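Long-range contacts in foldase protein PrsA (Bacillus subtilis, PDB 4WO7), which assists the folding of secreted proteins after their export across the cell membrane and catalyses the cis-trans isomerisation of peptidyl-proline bonds: residues A[174-178]-A[195-201]; A[167-171]-A[181-185]; A[102-108]-A[223-228]. One frame throughout, in Å; residues are numbered along the deposited sequence.

Interaction 1 of 3, residues A[174-178]-A[195-201]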
loop_
_atom_site.group_PDB
_atom_site.type_symbol
_atom_site.label_atom_id
_atom_site.label_comp_id
_atom_site.label_asym_id
_atom_site.label_seq_id
_atom_site.Cartn_x
_atom_site.Cartn_y
_atom_site.Cartn_z
HETATM N N MSE A 174 14.961 -16.589 9.351
HETATM C CA MSE A 174 14.371 -17.013 10.624
HETATM C C MSE A 174 15.229 -16.564 11.805
HETATM O O MSE A 174 16.308 -16.000 11.627
HETATM C CB MSE A 174 14.207 -18.537 10.679
HETATM C CG MSE A 174 12.876 -18.999 11.258
HETATM SE SE MSE A 174 11.386 -18.706 10.038
HETATM C CE MSE A 174 9.986 -18.316 11.330
ATOM N N ASP A 175 14.735 -16.825 13.012
ATOM C CA ASP A 175 15.489 -16.582 14.239
ATOM C C ASP A 175 16.624 -17.596 14.367
ATOM O O ASP A 175 16.457 -18.759 14.001
ATOM C CB ASP A 175 14.551 -16.655 15.449
ATOM C CG ASP A 175 15.272 -16.463 16.768
ATOM O OD1 ASP A 175 16.303 -15.760 16.796
ATOM O OD2 ASP A 175 14.796 -17.012 17.784
ATOM N N GLU A 176 17.778 -17.166 14.876
ATOM C CA GLU A 176 18.926 -18.067 14.979
ATOM C C GLU A 176 18.710 -19.149 16.025
ATOM O O GLU A 176 19.304 -20.219 15.938
ATOM C CB GLU A 176 20.210 -17.317 15.321
ATOM C CG GLU A 176 20.844 -16.595 14.159
ATOM C CD GLU A 176 22.182 -15.989 14.531
ATOM O OE1 GLU A 176 22.912 -16.613 15.334
ATOM O OE2 GLU A 176 22.448 -14.838 14.127
ATOM N N THR A 177 17.865 -18.877 17.013
ATOM C CA THR A 177 17.586 -19.872 18.039
ATOM C C THR A 177 16.757 -21.005 17.456
ATOM O O THR A 177 16.973 -22.174 17.775
ATOM C CB THR A 177 16.820 -19.279 19.246
ATOM O OG1 THR A 177 17.420 -18.046 19.660
ATOM C CG2 THR A 177 16.823 -20.260 20.408
ATOM N N PHE A 178 15.810 -20.648 16.596
ATOM C CA PHE A 178 14.922 -21.623 15.983
ATOM C C PHE A 178 15.589 -22.441 14.885
ATOM O O PHE A 178 15.529 -23.669 14.894
ATOM C CB PHE A 178 13.699 -20.923 15.398
ATOM C CG PHE A 178 12.791 -21.843 14.653
ATOM C CD1 PHE A 178 11.791 -22.526 15.318
ATOM C CD2 PHE A 178 12.958 -22.059 13.297
ATOM C CE1 PHE A 178 10.953 -23.384 14.641
ATOM C CE2 PHE A 178 12.127 -22.922 12.613
ATOM C CZ PHE A 178 11.124 -23.589 13.289
ATOM N N LYS A 195 12.675 -22.877 23.402
ATOM C CA LYS A 195 12.389 -21.536 23.902
ATOM C C LYS A 195 12.946 -20.462 22.970
ATOM O O LYS A 195 14.121 -20.505 22.603
ATOM C CB LYS A 195 12.972 -21.367 25.311
ATOM C CG LYS A 195 12.907 -19.951 25.874
ATOM C CD LYS A 195 11.474 -19.450 25.964
ATOM C CE LYS A 195 11.398 -18.047 26.541
ATOM N NZ LYS A 195 10.013 -17.505 26.464
ATOM N N THR A 196 12.103 -19.505 22.592
ATOM C CA THR A 196 12.545 -18.352 21.807
ATOM C C THR A 196 11.801 -17.087 22.214
ATOM O O THR A 196 11.082 -17.069 23.216
ATOM C CB THR A 196 12.344 -18.548 20.290
ATOM O OG1 THR A 196 10.943 -18.544 19.983
ATOM C CG2 THR A 196 12.978 -19.840 19.811
ATOM N N GLN A 197 11.984 -16.028 21.429
ATOM C CA GLN A 197 11.357 -14.748 21.722
ATOM C C GLN A 197 9.841 -14.885 21.670
ATOM O O GLN A 197 9.120 -14.310 22.488
ATOM C CB GLN A 197 11.764 -13.669 20.719
ATOM C CG GLN A 197 13.256 -13.383 20.607
ATOM C CD GLN A 197 13.873 -13.931 19.319
ATOM O OE1 GLN A 197 13.177 -14.468 18.453
ATOM N NE2 GLN A 197 15.183 -13.776 19.182
ATOM N N TYR A 198 9.367 -15.656 20.695
ATOM C CA TYR A 198 7.940 -15.764 20.424
ATOM C C TYR A 198 7.269 -16.721 21.404
ATOM O O TYR A 198 6.062 -16.637 21.631
ATOM C CB TYR A 198 7.695 -16.254 18.989
ATOM C CG TYR A 198 8.599 -15.646 17.934
ATOM C CD1 TYR A 198 8.334 -14.396 17.385
ATOM C CD2 TYR A 198 9.708 -16.341 17.468
ATOM C CE1 TYR A 198 9.162 -13.852 16.414
ATOM C CE2 TYR A 198 10.538 -15.806 16.499
ATOM C CZ TYR A 198 10.260 -14.564 15.975
ATOM O OH TYR A 198 11.085 -14.031 15.011
ATOM N N GLY A 199 8.056 -17.626 21.984
ATOM C CA GLY A 199 7.540 -18.582 22.950
ATOM C C GLY A 199 8.273 -19.909 22.876
ATOM O O GLY A 199 9.492 -19.946 22.708
ATOM N N TYR A 200 7.517 -20.998 23.007
ATOM C CA TYR A 200 8.051 -22.353 22.861
ATOM C C TYR A 200 7.595 -23.051 21.590
ATOM O O TYR A 200 6.429 -22.993 21.201
ATOM C CB TYR A 200 7.680 -23.224 24.061
ATOM C CG TYR A 200 8.522 -22.949 25.281
ATOM C CD1 TYR A 200 8.230 -21.904 26.143
ATOM C CD2 TYR A 200 9.625 -23.741 25.558
ATOM C CE1 TYR A 200 9.011 -21.665 27.256
ATOM C CE2 TYR A 200 10.409 -23.510 26.661
ATOM C CZ TYR A 200 10.104 -22.470 27.507
ATOM O OH TYR A 200 10.900 -22.245 28.608
ATOM N N HIS A 201 8.557 -23.710 20.954
ATOM C CA HIS A 201 8.360 -24.340 19.659
ATOM C C HIS A 201 8.494 -25.847 19.729
ATOM O O HIS A 201 9.358 -26.372 20.432
ATOM C CB HIS A 201 9.375 -23.822 18.641
ATOM C CG HIS A 201 9.280 -22.354 18.374
ATOM N ND1 HIS A 201 9.036 -21.849 17.119
ATOM C CD2 HIS A 201 9.397 -21.286 19.198
ATOM C CE1 HIS A 201 9.008 -20.528 17.176
ATOM N NE2 HIS A 201 9.224 -20.163 18.425
#
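Asp175 and Gln197 form a weak polar contact where the start of helix 176-183 meets the loop between strands 194-195 and 200-207; packing of Thr177 on Thr196 and of Phe178 on His201 extends it toward the sheet. The carboxylate and the amide come at each other from opposite directions with their planes 44° apart, and Gln197 NE2 gives a weak hydrogen bond of 3.3 Å to Asp175 OD1. Asp175 OD2 and Gln197 OE1, both acceptors, lie 3.1 Å apart without bonding. With CG anti to the backbone N (chi1 178°), the carboxylate is placed where OD1 can meet both Gln197 NE2 and Thr177 N. Asp175 is the N-cap of the helix, and its OD1 accepts weakly from Thr177 N at 3.5 Å, while Asp175 OD2 takes a weak bond from Thr177 OG1. Replacing Asp175 by an alanine would probably leave Thr177 N without its cap and set the amide of Gln197 free to turn. Asp175 CB also comes within 4.2 Å of Tyr198 CE2, at the edge of the ring.

Beside this, Thr177 CG2 and Thr196 CG2 pack alongside at 3.9 Å, their side chains running in opposite senses. The buried His201 meets Phe178 obliquely, ring planes 56° apart, with Phe178 CD1 3.4 Å from His201 ND1. The ring of His201 also meets that of His124 on strand 119-127, consistent with the paired histidines of the parvulin active site, the PPIase fold to which this domain belongs. Thr196 OG1 accepts a weak, bent bond from His201 NE2 at 2.8 Å and may help to orient the ring. The same oxygen also accepts weakly from Tyr198 N, while Thr196 N bonds to Gly199 O at 2.7 Å and closes the turn.

Interaction 2 of 3, residues A[167-171]-A[181-185]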
loop_
_atom_site.group_PDB
_atom_site.type_symbol
_atom_site.label_atom_id
_atom_site.label_comp_id
_atom_site.label_asym_id
_atom_site.label_seq_id
_atom_site.Cartn_x
_atom_site.Cartn_y
_atom_site.Cartn_z
ATOM N N TRP A 167 10.307 -23.754 2.929
ATOM C CA TRP A 167 11.767 -23.878 2.934
ATOM C C TRP A 167 12.443 -22.672 3.566
ATOM O O TRP A 167 11.923 -21.558 3.518
ATOM C CB TRP A 167 12.301 -24.046 1.510
ATOM C CG TRP A 167 11.873 -25.319 0.844
ATOM C CD1 TRP A 167 10.742 -25.521 0.103
ATOM C CD2 TRP A 167 12.577 -26.568 0.847
ATOM N NE1 TRP A 167 10.696 -26.821 -0.346
ATOM C CE2 TRP A 167 11.814 -27.483 0.096
ATOM C CE3 TRP A 167 13.778 -27.003 1.417
ATOM C CZ2 TRP A 167 12.211 -28.803 -0.103
ATOM C CZ3 TRP A 167 14.170 -28.315 1.215
ATOM C CH2 TRP A 167 13.391 -29.197 0.464
ATOM N N PHE A 168 13.609 -22.905 4.164
ATOM C CA PHE A 168 14.403 -21.832 4.749
ATOM C C PHE A 168 15.820 -22.323 5.019
ATOM O O PHE A 168 16.023 -23.507 5.295
ATOM C CB PHE A 168 13.765 -21.359 6.047
ATOM C CG PHE A 168 13.712 -22.428 7.098
ATOM C CD1 PHE A 168 12.739 -23.418 7.062
ATOM C CD2 PHE A 168 14.645 -22.448 8.119
ATOM C CE1 PHE A 168 12.702 -24.408 8.032
ATOM C CE2 PHE A 168 14.610 -23.432 9.090
ATOM C CZ PHE A 168 13.641 -24.412 9.046
ATOM N N ALA A 169 16.798 -21.423 4.954
ATOM C CA ALA A 169 18.182 -21.799 5.223
ATOM C C ALA A 169 18.509 -21.547 6.692
ATOM O O ALA A 169 17.691 -21.001 7.431
ATOM C CB ALA A 169 19.124 -21.027 4.317
ATOM N N LYS A 170 19.711 -21.935 7.107
ATOM C CA LYS A 170 20.125 -21.841 8.507
ATOM C C LYS A 170 20.614 -20.457 8.884
ATOM O O LYS A 170 20.532 -20.034 10.035
ATOM C CB LYS A 170 21.242 -22.844 8.785
ATOM C CG LYS A 170 21.514 -23.076 10.259
ATOM C CD LYS A 170 22.479 -24.236 10.490
ATOM C CE LYS A 170 23.934 -23.890 10.168
ATOM N NZ LYS A 170 24.854 -25.019 10.510
ATOM N N GLU A 171 21.128 -19.778 7.872
ATOM C CA GLU A 171 21.727 -18.465 8.012
ATOM C C GLU A 171 20.757 -17.362 8.425
ATOM O O GLU A 171 20.984 -16.660 9.410
ATOM C CB GLU A 171 22.389 -18.110 6.706
ATOM C CG GLU A 171 22.844 -16.697 6.660
ATOM C CD GLU A 171 24.039 -16.391 7.631
ATOM O OE1 GLU A 171 24.508 -17.307 8.311
ATOM O OE2 GLU A 171 24.585 -15.248 7.772
ATOM N N ALA A 181 18.288 -24.941 15.883
ATOM C CA ALA A 181 17.610 -26.105 16.438
ATOM C C ALA A 181 16.938 -26.944 15.358
ATOM O O ALA A 181 16.902 -28.171 15.448
ATOM C CB ALA A 181 16.580 -25.663 17.463
ATOM N N ALA A 182 16.404 -26.282 14.338
ATOM C CA ALA A 182 15.681 -26.985 13.288
ATOM C C ALA A 182 16.683 -27.750 12.441
ATOM O O ALA A 182 16.442 -28.894 12.056
ATOM C CB ALA A 182 14.877 -26.018 12.433
ATOM N N PHE A 183 17.803 -27.101 12.136
ATOM C CA PHE A 183 18.828 -27.704 11.303
ATOM C C PHE A 183 19.577 -28.817 12.021
ATOM O O PHE A 183 20.186 -29.666 11.378
ATOM C CB PHE A 183 19.793 -26.630 10.821
ATOM C CG PHE A 183 19.402 -26.034 9.510
ATOM C CD1 PHE A 183 18.520 -24.970 9.443
ATOM C CD2 PHE A 183 19.897 -26.563 8.337
ATOM C CE1 PHE A 183 18.156 -24.437 8.225
ATOM C CE2 PHE A 183 19.539 -26.037 7.122
ATOM C CZ PHE A 183 18.669 -24.971 7.062
ATOM N N LYS A 184 19.535 -28.806 13.350
ATOM C CA LYS A 184 20.117 -29.880 14.153
ATOM C C LYS A 184 19.297 -31.166 14.078
ATOM O O LYS A 184 19.761 -32.231 14.491
ATOM C CB LYS A 184 20.272 -29.445 15.613
ATOM C CG LYS A 184 21.519 -28.634 15.903
ATOM C CD LYS A 184 21.383 -27.862 17.206
ATOM C CE LYS A 184 21.480 -28.772 18.430
ATOM N NZ LYS A 184 22.829 -29.327 18.718
ATOM N N LEU A 185 18.087 -31.074 13.539
ATOM C CA LEU A 185 17.173 -32.211 13.538
ATOM C C LEU A 185 17.472 -33.169 12.389
ATOM O O LEU A 185 18.170 -32.820 11.434
ATOM C CB LEU A 185 15.721 -31.732 13.443
ATOM C CG LEU A 185 15.145 -31.048 14.682
ATOM C CD1 LEU A 185 13.811 -30.407 14.345
ATOM C CD2 LEU A 185 14.986 -32.039 15.827
#
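The ring of Phe183 takes the aliphatic stem of Lys170 over one face and turns an edge toward the ring of Phe168, and no hydrogen bond crosses between the two segments. Lys170 CB sits over the centre of that face, 3.5 Å from the Phe183 ring centroid and 12° off the normal, a CH-pi contact. With CG anti to the backbone N (chi1 -166°), the lysine chain runs on across the face: Lys170 CG lies 3.6 Å from Phe183 CD1, and Lys170 CD comes as close to Phe183 CB. A bend further out then carries the ammonium end away from the helix.

Phe168 meets the same ring in another manner. The edge of Phe183 points toward the face of Phe168 in an offset edge-to-face pair, centroids 5.8 Å apart and planes at 86°; the nearest carbons are Phe168 CE2 and Phe183 CE1, at 3.8 Å. The carbonyl Phe168 O lies at the rim of the Phe183 ring, near its plane and 3.5 Å from Phe183 CZ. Ala182 CB touches the edge of the Phe168 ring at Phe168 CZ, 3.9 Å away, so neighbouring residues of the helix both abut this one aromatic side chain.

The second shell fixes these pieces from the sheet. Phe168 pairs by backbone hydrogen bonds with Ile120 of strand 119-127, its ring resting on Ile120 and Ala122, and Ile120 touches Phe183 as well. Ala182 leans on Ile203 of strand 200-207, and on the strand side Lys170 O is hydrogen-bonded to Ser179 OG of the helix. A helix packed by its apolar side on an antiparallel sheet, ordered 164-169, 119-127, 200-207, 194-195, is the pattern of the parvulin-type PPIase fold.

Interaction 3 of 3, residues A[102-108]-A[223-228]; sequences IKVTDAD and VLEQKL
Val104 and Ile102 are the two bumps that the segment 102-108 presses against the side of helix 216-228. Val104 CG1 enters the hollow bounded by Val223, Leu224 and Lys227: it meets Val223 CG1 at 3.6 Å, comes within 4.1 Å of Leu224 N, and has the Leu224 CB and Lys227 CD atoms a little further off. The CG1 methyl is aimed there by a chi1 of -40°, which sets it anti to the carbonyl carbon. Two residues earlier in the chain, Ile102 fills the next dip along the helix. Its CG2 methyl settles between Leu224 and Lys227, 4.0 Å from Leu224 CD1 and equally far from Lys227 CD, while Ile102 CD1 reaches on to Leu228 CD2 at 4.3 Å. Lys227 thus forms a wall of both hollows with its methylenes. Leu228, in turn, rests on Ala98 and Lys99 of helix 81-101.

Beyond CG the Lys227 chain is fully extended, and it carries NZ past Val104 to Asp108, on the first turn of helix 106-113. There Lys227 NZ and Asp108 OD2 make a salt bridge of 3.0 Å, the two side chains crossing at about a right angle. The same oxygen belongs to a capping box: Thr105 N donates to Asp108 OD2 at 3.2 Å, and Asp108 N returns a bond to Thr105 OG1 at the same length. The two donors, Thr105 N and Lys227 NZ, reach OD2 from opposite faces of the carboxylate plane, 48° and 58° out of it. Gripped from both faces, and with a cationic partner, the carboxylate is probably kept ionised and limited in its rotation, which ties the N-terminus of one helix to the flank of another.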
loop_
_atom_site.group_PDB
_atom_site.type_symbol
_atom_site.label_atom_id
_atom_site.label_comp_id
_atom_site.label_asym_id
_atom_site.label_seq_id
_atom_site.Cartn_x
_atom_site.Cartn_y
_atom_site.Cartn_z
ATOM N N ILE A 102 -0.465 -20.541 -17.679
ATOM C CA ILE A 102 0.903 -20.511 -17.149
ATOM C C ILE A 102 1.620 -21.818 -17.436
ATOM O O ILE A 102 1.067 -22.897 -17.217
ATOM C CB ILE A 102 0.952 -20.263 -15.627
ATOM C CG1 ILE A 102 0.454 -18.859 -15.301
ATOM C CG2 ILE A 102 2.390 -20.468 -15.083
ATOM C CD1 ILE A 102 0.288 -18.602 -13.820
ATOM N N LYS A 103 2.843 -21.714 -17.943
ATOM C CA LYS A 103 3.694 -22.878 -18.164
ATOM C C LYS A 103 5.049 -22.689 -17.477
ATOM O O LYS A 103 5.737 -21.700 -17.737
ATOM C CB LYS A 103 3.852 -23.122 -19.661
ATOM C CG LYS A 103 2.511 -23.376 -20.323
ATOM C CD LYS A 103 2.641 -23.580 -21.811
ATOM C CE LYS A 103 1.282 -23.818 -22.448
ATOM N NZ LYS A 103 1.385 -24.082 -23.906
ATOM N N VAL A 104 5.433 -23.619 -16.602
ATOM C CA VAL A 104 6.764 -23.563 -15.996
ATOM C C VAL A 104 7.709 -24.426 -16.825
ATOM O O VAL A 104 7.407 -25.576 -17.151
ATOM C CB VAL A 104 6.812 -24.037 -14.506
ATOM C CG1 VAL A 104 5.595 -23.551 -13.748
ATOM C CG2 VAL A 104 6.886 -25.551 -14.363
ATOM N N THR A 105 8.823 -23.829 -17.226
ATOM C CA THR A 105 9.854 -24.526 -17.975
ATOM C C THR A 105 10.744 -25.300 -17.016
ATOM O O THR A 105 10.648 -25.130 -15.802
ATOM C CB THR A 105 10.700 -23.538 -18.778
ATOM O OG1 THR A 105 11.390 -22.661 -17.876
ATOM C CG2 THR A 105 9.805 -22.723 -19.698
ATOM N N ASP A 106 11.603 -26.154 -17.560
ATOM C CA ASP A 106 12.572 -26.880 -16.745
ATOM C C ASP A 106 13.661 -25.944 -16.253
ATOM O O ASP A 106 14.334 -26.230 -15.260
ATOM C CB ASP A 106 13.188 -28.049 -17.511
ATOM C CG ASP A 106 12.179 -29.120 -17.807
ATOM O OD1 ASP A 106 10.990 -28.838 -17.567
ATOM O OD2 ASP A 106 12.573 -30.256 -18.162
ATOM N N ALA A 107 13.839 -24.828 -16.951
ATOM C CA ALA A 107 14.760 -23.807 -16.490
ATOM C C ALA A 107 14.242 -23.259 -15.175
ATOM O O ALA A 107 15.006 -23.053 -14.240
ATOM C CB ALA A 107 14.904 -22.691 -17.515
ATOM N N ASP A 108 12.932 -23.049 -15.098
ATOM C CA ASP A 108 12.311 -22.577 -13.867
ATOM C C ASP A 108 12.462 -23.603 -12.736
ATOM O O ASP A 108 12.597 -23.227 -11.572
ATOM C CB ASP A 108 10.833 -22.257 -14.096
ATOM C CG ASP A 108 10.625 -21.136 -15.104
ATOM O OD1 ASP A 108 11.547 -20.310 -15.273
ATOM O OD2 ASP A 108 9.545 -21.085 -15.732
ATOM N N VAL A 223 6.779 -24.597 -7.978
ATOM C CA VAL A 223 7.003 -23.414 -8.808
ATOM C C VAL A 223 5.673 -22.847 -9.252
ATOM O O VAL A 223 5.461 -21.638 -9.194
ATOM C CB VAL A 223 7.860 -23.716 -10.069
ATOM C CG1 VAL A 223 7.794 -22.546 -11.073
ATOM C CG2 VAL A 223 9.308 -24.031 -9.702
ATOM N N LEU A 224 4.782 -23.727 -9.694
ATOM C CA LEU A 224 3.475 -23.312 -10.171
ATOM C C LEU A 224 2.660 -22.653 -9.066
ATOM O O LEU A 224 2.001 -21.641 -9.297
ATOM C CB LEU A 224 2.716 -24.512 -10.732
ATOM C CG LEU A 224 1.287 -24.239 -11.207
ATOM C CD1 LEU A 224 1.243 -23.198 -12.326
ATOM C CD2 LEU A 224 0.650 -25.545 -11.641
ATOM N N GLU A 225 2.720 -23.209 -7.861
ATOM C CA GLU A 225 1.969 -22.643 -6.748
ATOM C C GLU A 225 2.516 -21.269 -6.414
ATOM O O GLU A 225 1.788 -20.390 -5.961
ATOM C CB GLU A 225 2.041 -23.533 -5.511
ATOM C CG GLU A 225 0.957 -23.194 -4.496
ATOM C CD GLU A 225 0.836 -24.212 -3.386
ATOM O OE1 GLU A 225 1.353 -25.336 -3.547
ATOM O OE2 GLU A 225 0.219 -23.887 -2.349
ATOM N N GLN A 226 3.809 -21.092 -6.654
ATOM C CA GLN A 226 4.466 -19.821 -6.388
ATOM C C GLN A 226 4.055 -18.771 -7.420
ATOM O O GLN A 226 3.860 -17.600 -7.085
ATOM C CB GLN A 226 5.987 -20.001 -6.362
ATOM C CG GLN A 226 6.729 -18.756 -5.913
ATOM C CD GLN A 226 8.233 -18.888 -6.025
ATOM O OE1 GLN A 226 8.748 -19.614 -6.876
ATOM N NE2 GLN A 226 8.950 -18.160 -5.176
ATOM N N LYS A 227 3.918 -19.187 -8.674
ATOM C CA LYS A 227 3.519 -18.268 -9.730
ATOM C C LYS A 227 2.040 -17.935 -9.611
ATOM O O LYS A 227 1.582 -16.925 -10.138
ATOM C CB LYS A 227 3.811 -18.859 -11.109
ATOM C CG LYS A 227 5.284 -18.853 -11.478
ATOM C CD LYS A 227 5.505 -19.234 -12.936
ATOM C CE LYS A 227 6.984 -19.190 -13.308
ATOM N NZ LYS A 227 7.216 -19.514 -14.745
ATOM N N LEU A 228 1.296 -18.789 -8.914
ATOM C CA LEU A 228 -0.135 -18.577 -8.714
ATOM C C LEU A 228 -0.436 -17.562 -7.609
ATOM O O LEU A 228 -1.554 -17.047 -7.530
ATOM C CB LEU A 228 -0.824 -19.913 -8.419
ATOM C CG LEU A 228 -0.994 -20.785 -9.668
ATOM C CD1 LEU A 228 -1.378 -22.215 -9.307
ATOM C CD2 LEU A 228 -2.039 -20.182 -10.604
#

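In the fold
Interactions 1 and 2 are neighbours, their centres 12 Å apart, and touch where Phe178 packs on Phe168. Both use helix 176-183 and both reach the four-stranded antiparallel sheet; along the chain their segments alternate, so the two contacts interlock within the PPIase domain. Interaction 3 stands apart, its centre 25 Å from that of interaction 2 and 33 Å from that of interaction 1, without touching either. It closes a long loop in which both others are nested: helix 106-113 leads toward the sheet and helix 216-228 follows strand 200-207. The 102-108/223-228 contact therefore joins the stretches through which the chain enters and leaves the sheet domain.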